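Local coordinates for protein peptidase, M20/M25/M40 family (Staphylococcus aureus, PDB 4EWT) that probably hydrolyses amide bonds of N-acylated amino acids at a two-manganese centre, as a member of the M20 family of metal-dependent amidohydrolases, at residues A[187-195]-A[285-293]; A[232-241]-A[253-262]. All coordinates share one frame; numbering follows the deposited sequence.

Interaction 1. Residues A[187-195]-A[285-293]; sequences FFKLKVQGK and YGVTCTLEY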
ATOM      1  N   PHE A 187      -8.088  22.480   3.214  1.00 19.33           N
ATOM      2  CA  PHE A 187      -8.393  21.502   4.246  1.00 20.13           C
ATOM      3  C   PHE A 187      -9.471  20.546   3.762  1.00 19.35           C
ATOM      4  O   PHE A 187     -10.400  20.951   3.067  1.00 20.09           O
ATOM      5  CB  PHE A 187      -8.914  22.201   5.506  1.00 22.06           C
ATOM      6  CG  PHE A 187      -7.926  23.138   6.119  1.00 25.61           C
ATOM      7  CD1 PHE A 187      -6.747  22.649   6.691  1.00 28.40           C
ATOM      8  CD2 PHE A 187      -8.157  24.509   6.116  1.00 28.23           C
ATOM      9  CE1 PHE A 187      -5.820  23.519   7.263  1.00 30.04           C
ATOM     10  CE2 PHE A 187      -7.237  25.394   6.686  1.00 28.42           C
ATOM     11  CZ  PHE A 187      -6.075  24.902   7.264  1.00 30.66           C
ATOM     12  N   PHE A 188      -9.379  19.291   4.172  1.00 18.22           N
ATOM     13  CA  PHE A 188     -10.423  18.331   3.855  1.00 18.00           C
ATOM     14  C   PHE A 188     -10.744  17.385   5.003  1.00 18.14           C
ATOM     15  O   PHE A 188      -9.885  17.064   5.835  1.00 16.82           O
ATOM     16  CB  PHE A 188     -10.093  17.549   2.566  1.00 17.81           C
ATOM     17  CG  PHE A 188      -8.841  16.704   2.654  1.00 15.69           C
ATOM     18  CD1 PHE A 188      -8.927  15.349   2.919  1.00 16.40           C
ATOM     19  CD2 PHE A 188      -7.588  17.272   2.422  1.00 18.38           C
ATOM     20  CE1 PHE A 188      -7.763  14.546   2.982  1.00 18.72           C
ATOM     21  CE2 PHE A 188      -6.402  16.491   2.473  1.00 17.97           C
ATOM     22  CZ  PHE A 188      -6.489  15.139   2.756  1.00 17.84           C
ATOM     23  N   LYS A 189     -12.003  16.960   5.035  1.00 18.24           N
ATOM     24  CA  LYS A 189     -12.440  15.889   5.917  1.00 18.92           C
ATOM     25  C   LYS A 189     -12.986  14.803   5.023  1.00 18.05           C
ATOM     26  O   LYS A 189     -13.710  15.087   4.069  1.00 18.48           O
ATOM     27  CB  LYS A 189     -13.539  16.373   6.870  1.00 20.26           C
ATOM     28  CG  LYS A 189     -13.088  17.496   7.789  1.00 23.19           C
ATOM     29  CD  LYS A 189     -14.220  17.980   8.681  1.00 30.83           C
ATOM     30  CE  LYS A 189     -13.726  19.043   9.672  1.00 33.05           C
ATOM     31  NZ  LYS A 189     -14.809  20.021  10.007  1.00 38.99           N
ATOM     32  N   LEU A 190     -12.619  13.563   5.307  1.00 16.54           N
ATOM     33  CA  LEU A 190     -13.144  12.452   4.539  1.00 15.56           C
ATOM     34  C   LEU A 190     -13.748  11.440   5.484  1.00 15.69           C
ATOM     35  O   LEU A 190     -13.081  10.952   6.410  1.00 14.43           O
ATOM     36  CB  LEU A 190     -12.051  11.802   3.686  1.00 14.39           C
ATOM     37  CG  LEU A 190     -12.389  10.479   2.982  1.00 15.54           C
ATOM     38  CD1 LEU A 190     -13.461  10.631   1.871  1.00 14.31           C
ATOM     39  CD2 LEU A 190     -11.119   9.889   2.423  1.00 13.39           C
ATOM     40  N   LYS A 191     -15.018  11.138   5.263  1.00 14.98           N
ATOM     41  CA  LYS A 191     -15.645  10.091   6.017  1.00 15.86           C
ATOM     42  C   LYS A 191     -15.670   8.859   5.135  1.00 14.71           C
ATOM     43  O   LYS A 191     -16.098   8.929   3.997  1.00 14.41           O
ATOM     44  CB  LYS A 191     -17.050  10.488   6.479  1.00 16.48           C
ATOM     45  CG  LYS A 191     -17.788   9.336   7.154  1.00 19.81           C
ATOM     46  CD  LYS A 191     -19.011   9.796   7.934  1.00 24.69           C
ATOM     47  CE  LYS A 191     -20.145  10.155   7.014  1.00 27.42           C
ATOM     48  NZ  LYS A 191     -21.458  10.193   7.760  1.00 32.46           N
ATOM     49  N   VAL A 192     -15.159   7.753   5.660  1.00 14.43           N
ATOM     50  CA  VAL A 192     -15.143   6.475   4.954  1.00 14.43           C
ATOM     51  C   VAL A 192     -16.106   5.557   5.705  1.00 15.64           C
ATOM     52  O   VAL A 192     -15.831   5.148   6.845  1.00 15.78           O
ATOM     53  CB  VAL A 192     -13.718   5.842   4.888  1.00 13.90           C
ATOM     54  CG1 VAL A 192     -13.738   4.520   4.120  1.00 12.54           C
ATOM     55  CG2 VAL A 192     -12.682   6.807   4.216  1.00 12.74           C
ATOM     56  N   GLN A 193     -17.250   5.279   5.086  1.00 15.52           N
ATOM     57  CA  GLN A 193     -18.268   4.447   5.694  1.00 17.03           C
ATOM     58  C   GLN A 193     -18.253   3.059   5.058  1.00 16.80           C
ATOM     59  O   GLN A 193     -18.540   2.913   3.868  1.00 16.40           O
ATOM     60  CB  GLN A 193     -19.648   5.113   5.532  1.00 18.88           C
ATOM     61  CG  GLN A 193     -20.863   4.266   5.949  1.00 22.43           C
ATOM     62  CD  GLN A 193     -21.017   4.154   7.446  1.00 28.32           C
ATOM     63  OE1 GLN A 193     -20.937   3.055   8.005  1.00 31.30           O
ATOM     64  NE2 GLN A 193     -21.247   5.287   8.113  1.00 30.01           N
ATOM     65  N   GLY A 194     -17.869   2.060   5.847  1.00 16.46           N
ATOM     66  CA  GLY A 194     -18.010   0.652   5.475  1.00 16.38           C
ATOM     67  C   GLY A 194     -19.221   0.068   6.202  1.00 17.82           C
ATOM     68  O   GLY A 194     -20.270   0.692   6.292  1.00 17.82           O
ATOM     69  N   LYS A 195     -19.046  -1.119   6.749  1.00 17.70           N
ATOM     70  CA  LYS A 195     -20.080  -1.805   7.480  1.00 20.04           C
ATOM     71  C   LYS A 195     -19.408  -2.558   8.632  1.00 20.04           C
ATOM     72  O   LYS A 195     -18.525  -3.381   8.411  1.00 19.20           O
ATOM     73  CB  LYS A 195     -20.824  -2.778   6.560  1.00 20.05           C
ATOM     74  CG  LYS A 195     -21.792  -3.698   7.302  1.00 24.15           C
ATOM     75  CD  LYS A 195     -22.299  -4.814   6.387  1.00 26.67           C
ATOM     76  CE  LYS A 195     -23.721  -4.551   5.966  1.00 30.81           C
ATOM     77  NZ  LYS A 195     -24.673  -4.975   7.033  1.00 32.73           N
ATOM     78  N   TYR A 285     -13.200  -0.480  -2.746  1.00 12.47           N
ATOM     79  CA  TYR A 285     -13.544  -1.150  -1.480  1.00 12.56           C
ATOM     80  C   TYR A 285     -15.037  -1.265  -1.150  1.00 13.11           C
ATOM     81  O   TYR A 285     -15.398  -1.878  -0.135  1.00 13.64           O
ATOM     82  CB  TYR A 285     -12.769  -0.524  -0.325  1.00 12.29           C
ATOM     83  CG  TYR A 285     -11.295  -0.793  -0.519  1.00 15.13           C
ATOM     84  CD1 TYR A 285     -10.733  -2.000  -0.140  1.00 18.21           C
ATOM     85  CD2 TYR A 285     -10.488   0.140  -1.154  1.00 17.46           C
ATOM     86  CE1 TYR A 285      -9.362  -2.267  -0.366  1.00 22.86           C
ATOM     87  CE2 TYR A 285      -9.148  -0.103  -1.375  1.00 19.77           C
ATOM     88  CZ  TYR A 285      -8.596  -1.305  -0.978  1.00 21.67           C
ATOM     89  OH  TYR A 285      -7.280  -1.525  -1.221  1.00 25.24           O
ATOM     90  N   GLY A 286     -15.886  -0.692  -1.992  1.00 13.32           N
ATOM     91  CA  GLY A 286     -17.356  -0.753  -1.773  1.00 14.20           C
ATOM     92  C   GLY A 286     -17.746   0.056  -0.551  1.00 14.48           C
ATOM     93  O   GLY A 286     -18.768  -0.195   0.058  1.00 15.61           O
ATOM     94  N   VAL A 287     -16.923   1.038  -0.190  1.00 13.84           N
ATOM     95  CA  VAL A 287     -17.267   1.938   0.905  1.00 14.26           C
ATOM     96  C   VAL A 287     -18.011   3.143   0.355  1.00 15.25           C
ATOM     97  O   VAL A 287     -18.015   3.357  -0.859  1.00 15.09           O
ATOM     98  CB  VAL A 287     -16.010   2.429   1.642  1.00 13.35           C
ATOM     99  CG1 VAL A 287     -15.443   1.315   2.526  1.00 13.18           C
ATOM    100  CG2 VAL A 287     -14.948   2.951   0.645  1.00 12.73           C
ATOM    101  N   THR A 288     -18.637   3.927   1.235  1.00 16.39           N
ATOM    102  CA  THR A 288     -19.195   5.234   0.848  1.00 18.25           C
ATOM    103  C   THR A 288     -18.272   6.316   1.404  1.00 18.50           C
ATOM    104  O   THR A 288     -17.932   6.298   2.592  1.00 18.55           O
ATOM    105  CB  THR A 288     -20.613   5.439   1.414  1.00 19.39           C
ATOM    106  OG1 THR A 288     -21.390   4.288   1.112  1.00 21.91           O
ATOM    107  CG2 THR A 288     -21.305   6.665   0.795  1.00 21.13           C
ATOM    108  N   CYS A 289     -17.866   7.256   0.550  1.00 18.45           N
ATOM    109  CA  CYS A 289     -16.968   8.323   0.975  1.00 17.69           C
ATOM    110  C   CYS A 289     -17.700   9.647   0.987  1.00 18.46           C
ATOM    111  O   CYS A 289     -18.392   9.973   0.023  1.00 19.42           O
ATOM    112  CB  CYS A 289     -15.809   8.434   0.010  1.00 16.67           C
ATOM    113  SG  CYS A 289     -14.627   7.129   0.217  1.00 16.10           S
ATOM    114  N   THR A 290     -17.532  10.411   2.064  1.00 18.45           N
ATOM    115  CA  THR A 290     -18.053  11.781   2.125  1.00 19.53           C
ATOM    116  C   THR A 290     -16.883  12.731   2.280  1.00 19.49           C
ATOM    117  O   THR A 290     -16.283  12.835   3.354  1.00 18.75           O
ATOM    118  CB  THR A 290     -19.090  11.970   3.258  1.00 20.29           C
ATOM    119  OG1 THR A 290     -20.007  10.871   3.232  1.00 21.15           O
ATOM    120  CG2 THR A 290     -19.885  13.295   3.085  1.00 22.04           C
ATOM    121  N   LEU A 291     -16.550  13.398   1.176  1.00 20.13           N
ATOM    122  CA  LEU A 291     -15.460  14.352   1.127  1.00 20.54           C
ATOM    123  C   LEU A 291     -15.992  15.785   1.199  1.00 21.76           C
ATOM    124  O   LEU A 291     -16.885  16.175   0.431  1.00 21.92           O
ATOM    125  CB  LEU A 291     -14.648  14.150  -0.147  1.00 20.10           C
ATOM    126  CG  LEU A 291     -13.324  14.902  -0.322  1.00 20.47           C
ATOM    127  CD1 LEU A 291     -12.343  14.550   0.756  1.00 16.12           C
ATOM    128  CD2 LEU A 291     -12.741  14.599  -1.707  1.00 19.00           C
ATOM    129  N   GLU A 292     -15.468  16.531   2.169  1.00 22.26           N
ATOM    130  CA  GLU A 292     -15.683  17.969   2.280  1.00 23.98           C
ATOM    131  C   GLU A 292     -14.300  18.572   2.009  1.00 22.96           C
ATOM    132  O   GLU A 292     -13.344  18.277   2.711  1.00 21.74           O
ATOM    133  CB  GLU A 292     -16.157  18.341   3.688  1.00 25.13           C
ATOM    134  CG  GLU A 292     -17.488  17.699   4.118  1.00 30.36           C
ATOM    135  CD  GLU A 292     -17.764  17.845   5.625  1.00 36.89           C
ATOM    136  OE1 GLU A 292     -18.084  16.818   6.270  1.00 39.17           O
ATOM    137  OE2 GLU A 292     -17.648  18.979   6.167  1.00 39.04           O
ATOM    138  N   TYR A 293     -14.195  19.384   0.970  1.00 22.69           N
ATOM    139  CA  TYR A 293     -12.916  19.919   0.567  1.00 22.22           C
ATOM    140  C   TYR A 293     -13.021  21.446   0.574  1.00 23.64           C
ATOM    141  O   TYR A 293     -13.754  22.034  -0.232  1.00 24.28           O
ATOM    142  CB  TYR A 293     -12.532  19.373  -0.820  1.00 21.42           C
ATOM    143  CG  TYR A 293     -11.057  19.517  -1.134  1.00 19.76           C
ATOM    144  CD1 TYR A 293     -10.196  18.437  -1.018  1.00 17.26           C
ATOM    145  CD2 TYR A 293     -10.522  20.750  -1.521  1.00 19.27           C
ATOM    146  CE1 TYR A 293      -8.832  18.572  -1.291  1.00 17.60           C
ATOM    147  CE2 TYR A 293      -9.156  20.894  -1.789  1.00 18.14           C
ATOM    148  CZ  TYR A 293      -8.329  19.802  -1.677  1.00 17.42           C
ATOM    149  OH  TYR A 293      -6.992  19.935  -1.956  1.00 18.41           O
TER
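Phe188 faces Tyr293 in a non-hydrogen-bonded antiparallel pair. Its CG sits between the backbone N and the carbonyl carbon (chi1 63°), which swings the ring away from the partner strand and leaves Phe188 CB 3.7 Å from Tyr293 CD1. The two ring planes differ by only 5°, but with centroids 5.9 Å apart they are slid too far for much overlap. Lys189 then exchanges two backbone bonds with Glu292; Glu292 N to Lys189 O, at 3.0 Å, is the straighter, with 174° at the hydrogen. On the same face as each other, Lys189 NZ and Glu292 OE2 lie 4.9 Å apart, not in contact, though the opposite charges may still attract weakly. Leu190 leans across the sheet: its CD1 reaches Cys289 CB at 3.7 Å, while its CB meets Leu291 CD1. This is strand pairing in the satellite, or lid, domain of the M20 fold, where one sheet face is covered by helices 208-226 and 264-285, and Leu190, Val192, Cys289 and Leu291 belong to that covered face. Lys191 turns to the other face, its side chain running alongside Thr290, with CE 3.9 Å from Thr290 OG1. Val192 CG1 comes 4.0 Å from Val287 CB. Gln193 and Thr288 form the last bridge with two backbone bonds, N to O in each direction, both 2.8 Å, before Gly194 CA passes Val287 CG1.

Interaction 2. Residues A[232-241]-A[253-262]; sequences TGVVTIGSFD and VEIEGDVRGL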
ATOM      1  N   THR A 232       5.647  22.528  -5.848  1.00 19.26           N
ATOM      2  CA  THR A 232       5.769  22.459  -4.399  1.00 19.03           C
ATOM      3  C   THR A 232       4.379  22.192  -3.825  1.00 18.51           C
ATOM      4  O   THR A 232       3.496  23.055  -3.869  1.00 19.21           O
ATOM      5  CB  THR A 232       6.382  23.754  -3.907  1.00 19.89           C
ATOM      6  OG1 THR A 232       7.673  23.870  -4.509  1.00 21.03           O
ATOM      7  CG2 THR A 232       6.510  23.814  -2.385  1.00 20.89           C
ATOM      8  N   GLY A 233       4.188  20.966  -3.340  1.00 17.40           N
ATOM      9  CA  GLY A 233       2.906  20.513  -2.822  1.00 16.51           C
ATOM     10  C   GLY A 233       3.088  19.643  -1.589  1.00 16.09           C
ATOM     11  O   GLY A 233       4.126  18.982  -1.439  1.00 14.93           O
ATOM     12  N   VAL A 234       2.091  19.660  -0.700  1.00 15.02           N
ATOM     13  CA  VAL A 234       2.124  18.850   0.516  1.00 14.73           C
ATOM     14  C   VAL A 234       0.724  18.326   0.751  1.00 14.54           C
ATOM     15  O   VAL A 234      -0.247  19.089   0.657  1.00 14.34           O
ATOM     16  CB  VAL A 234       2.493  19.653   1.804  1.00 14.57           C
ATOM     17  CG1 VAL A 234       2.859  18.693   2.974  1.00 15.39           C
ATOM     18  CG2 VAL A 234       3.601  20.609   1.566  1.00 15.05           C
ATOM     19  N   VAL A 235       0.628  17.034   1.050  1.00 14.00           N
ATOM     20  CA  VAL A 235      -0.630  16.421   1.442  1.00 13.79           C
ATOM     21  C   VAL A 235      -0.356  15.654   2.709  1.00 14.67           C
ATOM     22  O   VAL A 235       0.379  14.637   2.701  1.00 13.12           O
ATOM     23  CB  VAL A 235      -1.218  15.508   0.319  1.00 13.98           C
ATOM     24  CG1 VAL A 235      -2.526  14.899   0.766  1.00 13.59           C
ATOM     25  CG2 VAL A 235      -1.443  16.317  -0.971  1.00 13.96           C
ATOM     26  N   THR A 236      -0.888  16.181   3.811  1.00 15.66           N
ATOM     27  CA  THR A 236      -0.733  15.566   5.137  1.00 17.07           C
ATOM     28  C   THR A 236      -2.078  15.068   5.679  1.00 16.74           C
ATOM     29  O   THR A 236      -3.072  15.816   5.660  1.00 17.34           O
ATOM     30  CB  THR A 236      -0.104  16.550   6.143  1.00 17.66           C
ATOM     31  OG1 THR A 236       1.291  16.678   5.865  1.00 19.53           O
ATOM     32  CG2 THR A 236      -0.246  16.036   7.585  1.00 19.08           C
ATOM     33  N   ILE A 237      -2.121  13.813   6.137  1.00 15.89           N
ATOM     34  CA  ILE A 237      -3.257  13.327   6.913  1.00 15.83           C
ATOM     35  C   ILE A 237      -2.853  13.453   8.364  1.00 15.86           C
ATOM     36  O   ILE A 237      -2.084  12.640   8.862  1.00 15.27           O
ATOM     37  CB  ILE A 237      -3.643  11.852   6.637  1.00 15.94           C
ATOM     38  CG1 ILE A 237      -4.040  11.637   5.177  1.00 16.91           C
ATOM     39  CG2 ILE A 237      -4.803  11.425   7.552  1.00 16.47           C
ATOM     40  CD1 ILE A 237      -5.221  12.519   4.710  1.00 16.65           C
ATOM     41  N   GLY A 238      -3.369  14.484   9.034  1.00 14.67           N
ATOM     42  CA  GLY A 238      -3.064  14.720  10.426  1.00 15.03           C
ATOM     43  C   GLY A 238      -3.982  14.009  11.402  1.00 15.65           C
ATOM     44  O   GLY A 238      -3.655  13.883  12.584  1.00 15.65           O
ATOM     45  N   SER A 239      -5.126  13.530  10.920  1.00 15.62           N
ATOM     46  CA  SER A 239      -6.087  12.864  11.804  1.00 15.73           C
ATOM     47  C   SER A 239      -6.695  11.653  11.098  1.00 15.22           C
ATOM     48  O   SER A 239      -7.331  11.787  10.053  1.00 14.42           O
ATOM     49  CB  SER A 239      -7.164  13.847  12.247  1.00 16.09           C
ATOM     50  OG  SER A 239      -7.940  13.313  13.286  1.00 17.18           O
ATOM     51  N   PHE A 240      -6.425  10.462  11.638  1.00 14.27           N
ATOM     52  CA  PHE A 240      -7.061   9.243  11.156  1.00 13.66           C
ATOM     53  C   PHE A 240      -7.843   8.750  12.375  1.00 13.87           C
ATOM     54  O   PHE A 240      -7.288   8.084  13.257  1.00 13.79           O
ATOM     55  CB  PHE A 240      -5.978   8.248  10.700  1.00 12.35           C
ATOM     56  CG  PHE A 240      -6.508   6.983  10.008  1.00 12.72           C
ATOM     57  CD1 PHE A 240      -6.076   6.650   8.741  1.00 14.19           C
ATOM     58  CD2 PHE A 240      -7.368   6.108  10.653  1.00 14.05           C
ATOM     59  CE1 PHE A 240      -6.527   5.480   8.100  1.00 15.85           C
ATOM     60  CE2 PHE A 240      -7.840   4.940  10.020  1.00 15.51           C
ATOM     61  CZ  PHE A 240      -7.414   4.628   8.750  1.00 14.79           C
ATOM     62  N   ASP A 241      -9.112   9.143  12.469  1.00 14.42           N
ATOM     63  CA  ASP A 241      -9.897   8.786  13.641  1.00 15.84           C
ATOM     64  C   ASP A 241     -10.596   7.462  13.413  1.00 15.40           C
ATOM     65  O   ASP A 241     -11.665   7.416  12.835  1.00 15.37           O
ATOM     66  CB  ASP A 241     -10.862   9.909  14.036  1.00 16.59           C
ATOM     67  CG  ASP A 241     -11.580   9.637  15.349  1.00 20.25           C
ATOM     68  OD1 ASP A 241     -11.130   8.779  16.151  1.00 23.72           O
ATOM     69  OD2 ASP A 241     -12.614  10.295  15.586  1.00 23.90           O
ATOM     70  N   VAL A 253     -14.406   5.361   9.500  1.00 18.41           N
ATOM     71  CA  VAL A 253     -13.253   6.144   9.937  1.00 17.87           C
ATOM     72  C   VAL A 253     -13.388   7.598   9.453  1.00 18.57           C
ATOM     73  O   VAL A 253     -13.955   7.875   8.391  1.00 17.15           O
ATOM     74  CB  VAL A 253     -11.848   5.519   9.578  1.00 17.29           C
ATOM     75  CG1 VAL A 253     -11.732   4.045  10.031  1.00 15.32           C
ATOM     76  CG2 VAL A 253     -11.530   5.631   8.127  1.00 18.19           C
ATOM     77  N   GLU A 254     -12.937   8.544  10.239  1.00 19.28           N
ATOM     78  CA  GLU A 254     -12.876   9.923   9.824  1.00 21.21           C
ATOM     79  C   GLU A 254     -11.471  10.371   9.642  1.00 20.12           C
ATOM     80  O   GLU A 254     -10.683  10.306  10.515  1.00 19.05           O
ATOM     81  CB  GLU A 254     -13.517  10.881  10.797  1.00 23.15           C
ATOM     82  CG  GLU A 254     -14.847  10.547  11.193  1.00 29.94           C
ATOM     83  CD  GLU A 254     -15.895  11.141  10.359  1.00 36.41           C
ATOM     84  OE1 GLU A 254     -15.604  11.870   9.414  1.00 38.69           O
ATOM     85  OE2 GLU A 254     -17.037  10.837  10.651  1.00 39.85           O
ATOM     86  N   ILE A 255     -11.203  10.837   8.460  1.00 19.76           N
ATOM     87  CA  ILE A 255      -9.888  11.309   8.099  1.00 19.82           C
ATOM     88  C   ILE A 255      -9.922  12.822   7.927  1.00 20.73           C
ATOM     89  O   ILE A 255     -10.832  13.361   7.308  1.00 20.71           O
ATOM     90  CB  ILE A 255      -9.376  10.612   6.821  1.00 20.04           C
ATOM     91  CG1 ILE A 255      -8.874   9.195   7.161  1.00 18.18           C
ATOM     92  CG2 ILE A 255      -8.299  11.461   6.126  1.00 20.28           C
ATOM     93  CD1 ILE A 255      -8.985   8.216   5.978  1.00 18.35           C
ATOM     94  N   GLU A 256      -8.937  13.504   8.505  1.00 20.68           N
ATOM     95  CA  GLU A 256      -8.792  14.925   8.271  1.00 21.30           C
ATOM     96  C   GLU A 256      -7.391  15.222   7.775  1.00 20.94           C
ATOM     97  O   GLU A 256      -6.397  14.682   8.291  1.00 20.11           O
ATOM     98  CB  GLU A 256      -9.106  15.727   9.530  1.00 22.74           C
ATOM     99  CG  GLU A 256     -10.567  15.670   9.956  1.00 24.30           C
ATOM    100  CD  GLU A 256     -10.845  16.501  11.194  1.00 30.87           C
ATOM    101  OE1 GLU A 256      -9.870  16.945  11.836  1.00 33.24           O
ATOM    102  OE2 GLU A 256     -12.034  16.713  11.534  1.00 32.95           O
ATOM    103  N   GLY A 257      -7.312  16.084   6.766  1.00 20.69           N
ATOM    104  CA  GLY A 257      -6.016  16.455   6.212  1.00 20.59           C
ATOM    105  C   GLY A 257      -5.872  17.901   5.782  1.00 20.74           C
ATOM    106  O   GLY A 257      -6.841  18.677   5.756  1.00 20.61           O
ATOM    107  N   ASP A 258      -4.641  18.268   5.464  1.00 20.91           N
ATOM    108  CA  ASP A 258      -4.390  19.572   4.899  1.00 21.99           C
ATOM    109  C   ASP A 258      -3.378  19.524   3.775  1.00 20.14           C
ATOM    110  O   ASP A 258      -2.581  18.590   3.653  1.00 18.67           O
ATOM    111  CB  ASP A 258      -4.055  20.617   5.968  1.00 24.41           C
ATOM    112  CG  ASP A 258      -2.603  20.662   6.308  1.00 29.04           C
ATOM    113  OD1 ASP A 258      -2.119  19.684   6.917  1.00 35.76           O
ATOM    114  OD2 ASP A 258      -1.942  21.683   5.974  1.00 35.35           O
ATOM    115  N   VAL A 259      -3.463  20.559   2.962  1.00 19.06           N
ATOM    116  CA  VAL A 259      -2.903  20.611   1.637  1.00 18.03           C
ATOM    117  C   VAL A 259      -2.217  21.958   1.504  1.00 17.80           C
ATOM    118  O   VAL A 259      -2.766  22.987   1.918  1.00 17.50           O
ATOM    119  CB  VAL A 259      -4.038  20.498   0.581  1.00 18.24           C
ATOM    120  CG1 VAL A 259      -3.599  21.044  -0.762  1.00 19.18           C
ATOM    121  CG2 VAL A 259      -4.550  19.029   0.464  1.00 16.38           C
ATOM    122  N   ARG A 260      -0.996  21.940   0.977  1.00 16.92           N
ATOM    123  CA  ARG A 260      -0.318  23.163   0.575  1.00 17.54           C
ATOM    124  C   ARG A 260       0.096  23.034  -0.877  1.00 16.87           C
ATOM    125  O   ARG A 260       0.561  21.976  -1.310  1.00 15.49           O
ATOM    126  CB  ARG A 260       0.952  23.424   1.382  1.00 18.33           C
ATOM    127  CG  ARG A 260       0.872  23.165   2.850  1.00 21.67           C
ATOM    128  CD  ARG A 260       0.388  24.344   3.656  1.00 29.12           C
ATOM    129  NE  ARG A 260       0.083  23.845   4.990  1.00 36.00           N
ATOM    130  CZ  ARG A 260      -0.023  24.580   6.086  1.00 39.86           C
ATOM    131  NH1 ARG A 260       0.158  25.894   6.041  1.00 42.41           N
ATOM    132  NH2 ARG A 260      -0.299  23.980   7.238  1.00 41.69           N
ATOM    133  N   GLY A 261      -0.049  24.132  -1.613  1.00 16.97           N
ATOM    134  CA  GLY A 261       0.465  24.220  -2.981  1.00 17.03           C
ATOM    135  C   GLY A 261       1.053  25.605  -3.141  1.00 17.24           C
ATOM    136  O   GLY A 261       0.428  26.586  -2.744  1.00 17.86           O
ATOM    137  N   LEU A 262       2.244  25.690  -3.724  1.00 17.52           N
ATOM    138  CA  LEU A 262       2.901  26.982  -3.883  1.00 18.89           C
ATOM    139  C   LEU A 262       2.253  27.836  -4.995  1.00 19.75           C
ATOM    140  O   LEU A 262       2.338  29.068  -4.968  1.00 20.45           O
ATOM    141  CB  LEU A 262       4.416  26.800  -4.112  1.00 19.27           C
ATOM    142  CG  LEU A 262       5.272  28.053  -4.362  1.00 21.45           C
ATOM    143  CD1 LEU A 262       5.234  28.997  -3.153  1.00 18.81           C
ATOM    144  CD2 LEU A 262       6.710  27.662  -4.733  1.00 20.96           C
TER
HETATM  145  O   HOH W   1     -10.246  12.738  12.126  1.00 12.45           O
HETATM  146  O   HOH W   2      -9.392  15.737  14.781  1.00 21.30           O
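Strands 233-241 and 253-261 run antiparallel at 176° with axes 4.6 Å apart, and their regular pairing is broken once by a classic beta bulge, in which Gly238 and Ser239 both face Glu256. Glu256 O takes the Ser239 N-H at 3.1 Å and a weak, bent bond from Gly238 N, while Glu256 N returns a bond to Ser239 O. Gly257 has no side chain on the face where Ile237 lies, and Ile237 CD1 reaches over to Ile255 CG2 at 3.5 Å. Beyond the bulge, Ile255 CG1 sits over one face of the Phe240 ring, 4.1 Å from CD1; with Phe240 CG anti to the backbone N (chi1 -173°), the ring's CE2 also approaches Val253 CG1. The opposite face of the hairpin is mostly polar, Val234 being the exception among the paired residues. One water donates to Ser239 OG at 2.6 Å and to Glu254 O, and a second connects Ser239 OG with Glu256 OE1; Gly244 N of the third subunit binds the same hydroxyl. Arg260 lays CB and CG alongside Val234, then bends at chi2 (-88°), bringing NE and NH2 each 3.1 Å from Asp258 OD2 in a salt bridge whose hydrogen bonds are weak. Helices 208-226 and 264-285 cover Val235, Ile237 and Phe240 between them, strand 179-193 pairs with the far edge of 253-261, and at Phe240 the sheet continues into the third subunit.

In the fold
Both interactions belong to one antiparallel sheet, with strands 179-193 and 248-261 as neighbours at its middle: Leu190 N lies 2.7 Å from Ile255 O, and Phe188 O 2.9 Å from Gly257 N, both probable hydrogen bonds. Interaction 2 is a local hairpin nested in the chain loop that interaction 1 closes. It is the more buried, with 16 of 20 touching residues buried and none exposed, against 4 buried and 3 exposed of 15 in interaction 1. The apolar faces of both meet the same two helices. On the other face, interaction 1 sets lysines beside threonine and glutamate, whereas interaction 2 adds bridging waters and a salt bridge. Both touch the third subunit, interaction 2 with many more residues.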